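Local coordinates for protein phosphotriesterase, putative (PDB 4J35) that probably hydrolyses lactones and, as an engineered variant, organophosphates, using a pair of divalent metal ions held in a TIM-barrel active site, at residues R215-I229 and L250-D264. The protein carries 7 engineered substitutions. Numbering follows the deposited sequence.
With CO (cobalt (II) ion), chain C.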
# COMPACT_ATOMS: atom_id res chain seq x y z
N ARG A 215 -18.18 -2.67 6.97
CA ARG A 215 -18.49 -2.98 8.37
C ARG A 215 -18.15 -4.44 8.66
O ARG A 215 -17.59 -4.79 9.70
CB ARG A 215 -19.95 -2.71 8.63
CG ARG A 215 -20.24 -1.21 8.75
CD ARG A 215 -21.62 -0.94 9.24
NE ARG A 215 -22.58 -1.03 8.16
CZ ARG A 215 -23.24 -0.01 7.64
NH1 ARG A 215 -23.07 1.23 8.09
NH2 ARG A 215 -24.07 -0.25 6.63
N GLU A 216 -18.44 -5.29 7.70
CA GLU A 216 -18.08 -6.69 7.88
C GLU A 216 -16.58 -6.93 8.03
O GLU A 216 -16.15 -7.74 8.83
CB GLU A 216 -18.60 -7.52 6.72
CG GLU A 216 -18.38 -8.97 6.95
CD GLU A 216 -18.92 -9.83 5.83
OE1 GLU A 216 -19.57 -9.26 4.93
OE2 GLU A 216 -18.70 -11.06 5.88
N THR A 217 -15.76 -6.24 7.24
CA THR A 217 -14.33 -6.35 7.38
C THR A 217 -13.86 -5.85 8.73
O THR A 217 -12.99 -6.49 9.37
CB THR A 217 -13.61 -5.50 6.22
OG1 THR A 217 -14.15 -5.89 4.96
CG2 THR A 217 -12.14 -5.78 6.20
N LEU A 218 -14.44 -4.72 9.18
CA LEU A 218 -13.98 -4.00 10.38
C LEU A 218 -14.27 -4.84 11.62
O LEU A 218 -13.62 -4.73 12.65
CB LEU A 218 -14.70 -2.67 10.52
CG LEU A 218 -14.08 -1.65 9.53
CD1 LEU A 218 -15.00 -0.49 9.34
CD2 LEU A 218 -12.74 -1.21 10.10
N ARG A 219 -15.25 -5.69 11.47
CA ARG A 219 -15.63 -6.66 12.51
C ARG A 219 -14.45 -7.53 13.03
O ARG A 219 -14.49 -8.03 14.17
CB ARG A 219 -16.72 -7.56 11.93
CG ARG A 219 -17.34 -8.52 12.87
CD ARG A 219 -18.53 -7.86 13.54
NE ARG A 219 -19.75 -7.99 12.74
CZ ARG A 219 -20.74 -8.84 13.00
NH1 ARG A 219 -20.68 -9.66 14.04
NH2 ARG A 219 -21.81 -8.88 12.20
N HIS A 220 -13.40 -7.70 12.22
CA HIS A 220 -12.29 -8.58 12.57
C HIS A 220 -11.22 -7.87 13.34
O HIS A 220 -10.22 -8.48 13.72
CB HIS A 220 -11.72 -9.23 11.31
CG HIS A 220 -12.66 -10.19 10.68
ND1 HIS A 220 -13.44 -9.86 9.59
CD2 HIS A 220 -13.02 -11.45 11.03
CE1 HIS A 220 -14.21 -10.89 9.27
NE2 HIS A 220 -13.98 -11.86 10.13
N GLY A 221 -11.45 -6.57 13.55
CA GLY A 221 -10.57 -5.74 14.35
C GLY A 221 -9.46 -5.10 13.54
O GLY A 221 -8.61 -4.41 14.11
N VAL A 222 -9.45 -5.38 12.24
CA VAL A 222 -8.44 -4.84 11.35
C VAL A 222 -8.77 -3.41 11.00
O VAL A 222 -9.88 -2.91 11.23
CB VAL A 222 -8.25 -5.67 10.03
CG1 VAL A 222 -7.79 -7.13 10.35
CG2 VAL A 222 -9.54 -5.67 9.17
N SER A 223 -7.79 -2.74 10.41
CA SER A 223 -8.07 -1.46 9.79
C SER A 223 -8.29 -1.58 8.27
O SER A 223 -7.97 -2.60 7.64
CB SER A 223 -6.91 -0.54 10.08
OG SER A 223 -6.78 -0.32 11.47
N ILE A 224 -8.84 -0.52 7.65
CA ILE A 224 -9.12 -0.60 6.24
C ILE A 224 -8.69 0.71 5.65
O ILE A 224 -8.78 1.72 6.33
CB ILE A 224 -10.61 -0.86 5.97
CG1 ILE A 224 -11.49 0.20 6.56
CG2 ILE A 224 -11.00 -2.21 6.61
CD1 ILE A 224 -12.95 0.13 6.02
N ALA A 225 -8.22 0.63 4.42
CA ALA A 225 -7.73 1.85 3.73
C ALA A 225 -8.56 2.14 2.52
O ALA A 225 -8.77 1.27 1.67
CB ALA A 225 -6.33 1.65 3.33
N PHE A 226 -8.95 3.40 2.41
CA PHE A 226 -9.49 3.98 1.20
C PHE A 226 -8.23 4.55 0.56
O PHE A 226 -7.85 5.70 0.85
CB PHE A 226 -10.49 5.09 1.59
CG PHE A 226 -11.81 4.57 2.11
CD1 PHE A 226 -11.89 3.80 3.25
CD2 PHE A 226 -12.98 4.86 1.43
CE1 PHE A 226 -13.11 3.35 3.69
CE2 PHE A 226 -14.18 4.42 1.85
CZ PHE A 226 -14.26 3.64 2.99
N ASP A 227 -7.53 3.73 -0.23
CA ASP A 227 -6.18 4.10 -0.60
C ASP A 227 -5.95 4.29 -2.10
O ASP A 227 -4.80 4.31 -2.53
CB ASP A 227 -5.18 3.12 -0.03
CG ASP A 227 -5.50 1.67 -0.41
OD1 ASP A 227 -6.30 1.46 -1.34
OD2 ASP A 227 -4.98 0.75 0.25
N ARG A 228 -7.02 4.43 -2.88
CA ARG A 228 -6.87 4.82 -4.30
C ARG A 228 -7.64 6.13 -4.57
O ARG A 228 -8.22 6.33 -5.65
CB ARG A 228 -7.36 3.69 -5.21
CG ARG A 228 -6.90 2.31 -4.72
CD ARG A 228 -7.21 1.21 -5.69
NE ARG A 228 -6.22 1.13 -6.74
CZ ARG A 228 -6.27 0.27 -7.74
NH1 ARG A 228 -7.25 -0.63 -7.81
NH2 ARG A 228 -5.32 0.29 -8.68
N ILE A 229 -7.64 7.00 -3.57
CA ILE A 229 -8.38 8.25 -3.64
C ILE A 229 -7.76 9.08 -4.77
O ILE A 229 -6.55 9.26 -4.81
CB ILE A 229 -8.34 9.05 -2.32
CG1 ILE A 229 -9.01 8.21 -1.19
CG2 ILE A 229 -9.08 10.37 -2.46
CD1 ILE A 229 -8.92 8.85 0.18
N LEU A 250 -19.01 5.90 7.85
CA LEU A 250 -18.25 5.02 8.75
C LEU A 250 -17.67 5.84 9.88
O LEU A 250 -17.64 5.42 11.03
CB LEU A 250 -17.14 4.28 7.99
CG LEU A 250 -17.58 3.24 6.97
CD1 LEU A 250 -16.41 2.71 6.22
CD2 LEU A 250 -18.24 2.04 7.73
N LEU A 251 -17.23 7.05 9.58
CA LEU A 251 -16.76 7.96 10.62
C LEU A 251 -17.84 8.25 11.66
O LEU A 251 -17.55 8.38 12.85
CB LEU A 251 -16.30 9.29 9.95
CG LEU A 251 -14.97 9.18 9.20
CD1 LEU A 251 -14.72 10.44 8.25
CD2 LEU A 251 -13.85 9.07 10.21
N GLY A 252 -19.08 8.32 11.17
CA GLY A 252 -20.23 8.66 11.95
C GLY A 252 -20.63 7.48 12.84
O GLY A 252 -21.47 7.63 13.71
N GLU A 253 -20.03 6.33 12.59
CA GLU A 253 -20.30 5.11 13.35
C GLU A 253 -19.10 4.80 14.24
O GLU A 253 -18.99 3.70 14.76
CB GLU A 253 -20.62 3.96 12.41
CG GLU A 253 -21.90 4.13 11.56
CD GLU A 253 -22.01 3.10 10.46
OE1 GLU A 253 -21.01 2.38 10.22
OE2 GLU A 253 -23.08 2.98 9.81
N GLY A 254 -18.22 5.78 14.42
CA GLY A 254 -17.12 5.73 15.38
C GLY A 254 -15.90 4.94 14.96
O GLY A 254 -15.13 4.45 15.79
N TYR A 255 -15.70 4.82 13.65
CA TYR A 255 -14.66 3.95 13.13
C TYR A 255 -13.35 4.67 12.81
O TYR A 255 -12.48 4.09 12.15
CB TYR A 255 -15.16 3.32 11.84
CG TYR A 255 -16.08 2.11 12.00
CD1 TYR A 255 -15.69 0.99 12.70
CD2 TYR A 255 -17.32 2.09 11.37
CE1 TYR A 255 -16.54 -0.12 12.79
CE2 TYR A 255 -18.14 1.02 11.44
CZ TYR A 255 -17.77 -0.08 12.16
OH TYR A 255 -18.64 -1.14 12.19
N ALA A 256 -13.21 5.91 13.28
CA ALA A 256 -12.12 6.74 12.81
C ALA A 256 -10.81 6.07 13.13
O ALA A 256 -9.87 6.22 12.37
CB ALA A 256 -12.16 8.15 13.41
N ASP A 257 -10.74 5.29 14.22
CA ASP A 257 -9.43 4.75 14.57
C ASP A 257 -9.12 3.45 13.79
O ASP A 257 -8.11 2.82 14.05
CB ASP A 257 -9.22 4.56 16.08
CG ASP A 257 -10.21 3.61 16.68
OD1 ASP A 257 -11.17 3.26 15.95
OD2 ASP A 257 -10.05 3.22 17.87
N ARG A 258 -9.97 3.08 12.84
CA ARG A 258 -9.67 1.97 11.95
C ARG A 258 -9.68 2.31 10.45
O ARG A 258 -9.63 1.41 9.61
CB ARG A 258 -10.66 0.84 12.18
CG ARG A 258 -10.72 0.43 13.66
CD ARG A 258 -9.49 -0.37 14.05
NE ARG A 258 -9.24 -0.32 15.50
CZ ARG A 258 -9.73 -1.18 16.39
NH1 ARG A 258 -10.51 -2.19 16.01
NH2 ARG A 258 -9.43 -1.03 17.67
N LEU A 259 -9.72 3.61 10.12
CA LEU A 259 -9.78 4.05 8.72
C LEU A 259 -8.50 4.79 8.34
O LEU A 259 -8.03 5.65 9.10
CB LEU A 259 -10.95 5.02 8.50
CG LEU A 259 -12.35 4.50 8.88
CD1 LEU A 259 -13.32 5.66 8.90
CD2 LEU A 259 -12.83 3.40 7.91
N LEU A 260 -7.96 4.46 7.16
CA LEU A 260 -6.78 5.15 6.66
C LEU A 260 -7.01 5.61 5.22
O LEU A 260 -7.91 5.16 4.55
CB LEU A 260 -5.54 4.26 6.74
CG LEU A 260 -5.09 4.01 8.18
CD1 LEU A 260 -5.70 2.68 8.73
CD2 LEU A 260 -3.58 4.00 8.26
N LEU A 261 -6.16 6.53 4.78
CA LEU A 261 -6.39 7.27 3.51
C LEU A 261 -5.12 7.34 2.67
O LEU A 261 -4.07 7.69 3.18
CB LEU A 261 -6.84 8.70 3.81
CG LEU A 261 -8.05 8.91 4.72
CD1 LEU A 261 -8.18 10.42 5.05
CD2 LEU A 261 -9.33 8.40 4.09
N SER A 262 -5.20 6.98 1.39
CA SER A 262 -4.04 7.10 0.49
C SER A 262 -4.48 7.18 -0.96
O SER A 262 -5.68 7.17 -1.23
CB SER A 262 -3.07 5.96 0.67
OG SER A 262 -1.78 6.47 0.89
N HIS A 263 -3.50 7.31 -1.86
CA HIS A 263 -3.78 7.45 -3.28
C HIS A 263 -3.44 6.25 -4.18
O HIS A 263 -3.97 6.17 -5.31
CB HIS A 263 -3.02 8.66 -3.88
CG HIS A 263 -3.08 9.89 -3.03
ND1 HIS A 263 -2.20 10.14 -2.01
CD2 HIS A 263 -3.90 10.97 -3.09
CE1 HIS A 263 -2.46 11.33 -1.48
NE2 HIS A 263 -3.49 11.85 -2.13
N ASP A 264 -2.50 5.40 -3.75
CA ASP A 264 -1.99 4.34 -4.62
C ASP A 264 -1.38 4.97 -5.90
O ASP A 264 -1.42 4.40 -6.98
CB ASP A 264 -3.10 3.39 -5.00
CG ASP A 264 -2.58 2.05 -5.53
OD1 ASP A 264 -1.39 1.71 -5.37
OD2 ASP A 264 -3.39 1.36 -6.15
CO CO C . -0.56 -0.28 -4.86
O HOH W 1 -17.91 -3.50 12.51
O HOH W 2 -11.64 -2.81 13.38
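Leu-218 sets CD1 over the centre of the Tyr-255 ring, 3.7 Å from its centroid, a CH-pi contact nearly on the ring normal. The opposite face of the ring carries Glu-253 O, displaced toward the rim. Tyr-255 OH lies 3.8 Å from Arg-215 CG and shares a water with Arg-215 O. Cut back to an alanine, Tyr-255 would probably leave Leu-218 CD1 without its aromatic face and that water without its hydroxyl partner. The Arg-215 guanidinium meets Glu-253 OE2 at its edge, the two planes 40° apart; this salt bridge, NH1 to OE2, is 2.5 Å long. A bend at chi3 (-81°) turns the Arg-215 guanidinium to the carboxylate. The Arg-258 guanidinium has a second water in plane at its edge, which accepts from Arg-258 NH1 (2.9 Å) and donates to Leu-218 O and Val-222 O. Phe-226 has Leu-250 CD1 at its ring edge, 4.0 Å from CZ. Ile-224 and Leu-259 lie side by side on the same sheet face as Phe-226.

The strands pair in parallel, with Ile-224 N bonded to Arg-258 O at 2.9 Å and Phe-226 N to Leu-260 O. Beyond them lies the metal centre. Asp-264 OD1 binds cobalt at 2.2 Å, together with His-21, His-23 and Lys-143, a ligand both ions share. Its OD2 takes a weak bond from Arg-228 NE within a salt bridge, which probably helps orient the carboxylate. Asp-227 OD1 is hydrogen-bonded to His-204 ND1, a ligand of the second cobalt, and probably helps position it.

Strand 223-226, helix 240-251 and strand 259-261 form a beta-alpha-beta unit of the TIM barrel. Strand 200-202 flanks strand 223-226, and Ser-262 and His-263 pack against strand 17-26.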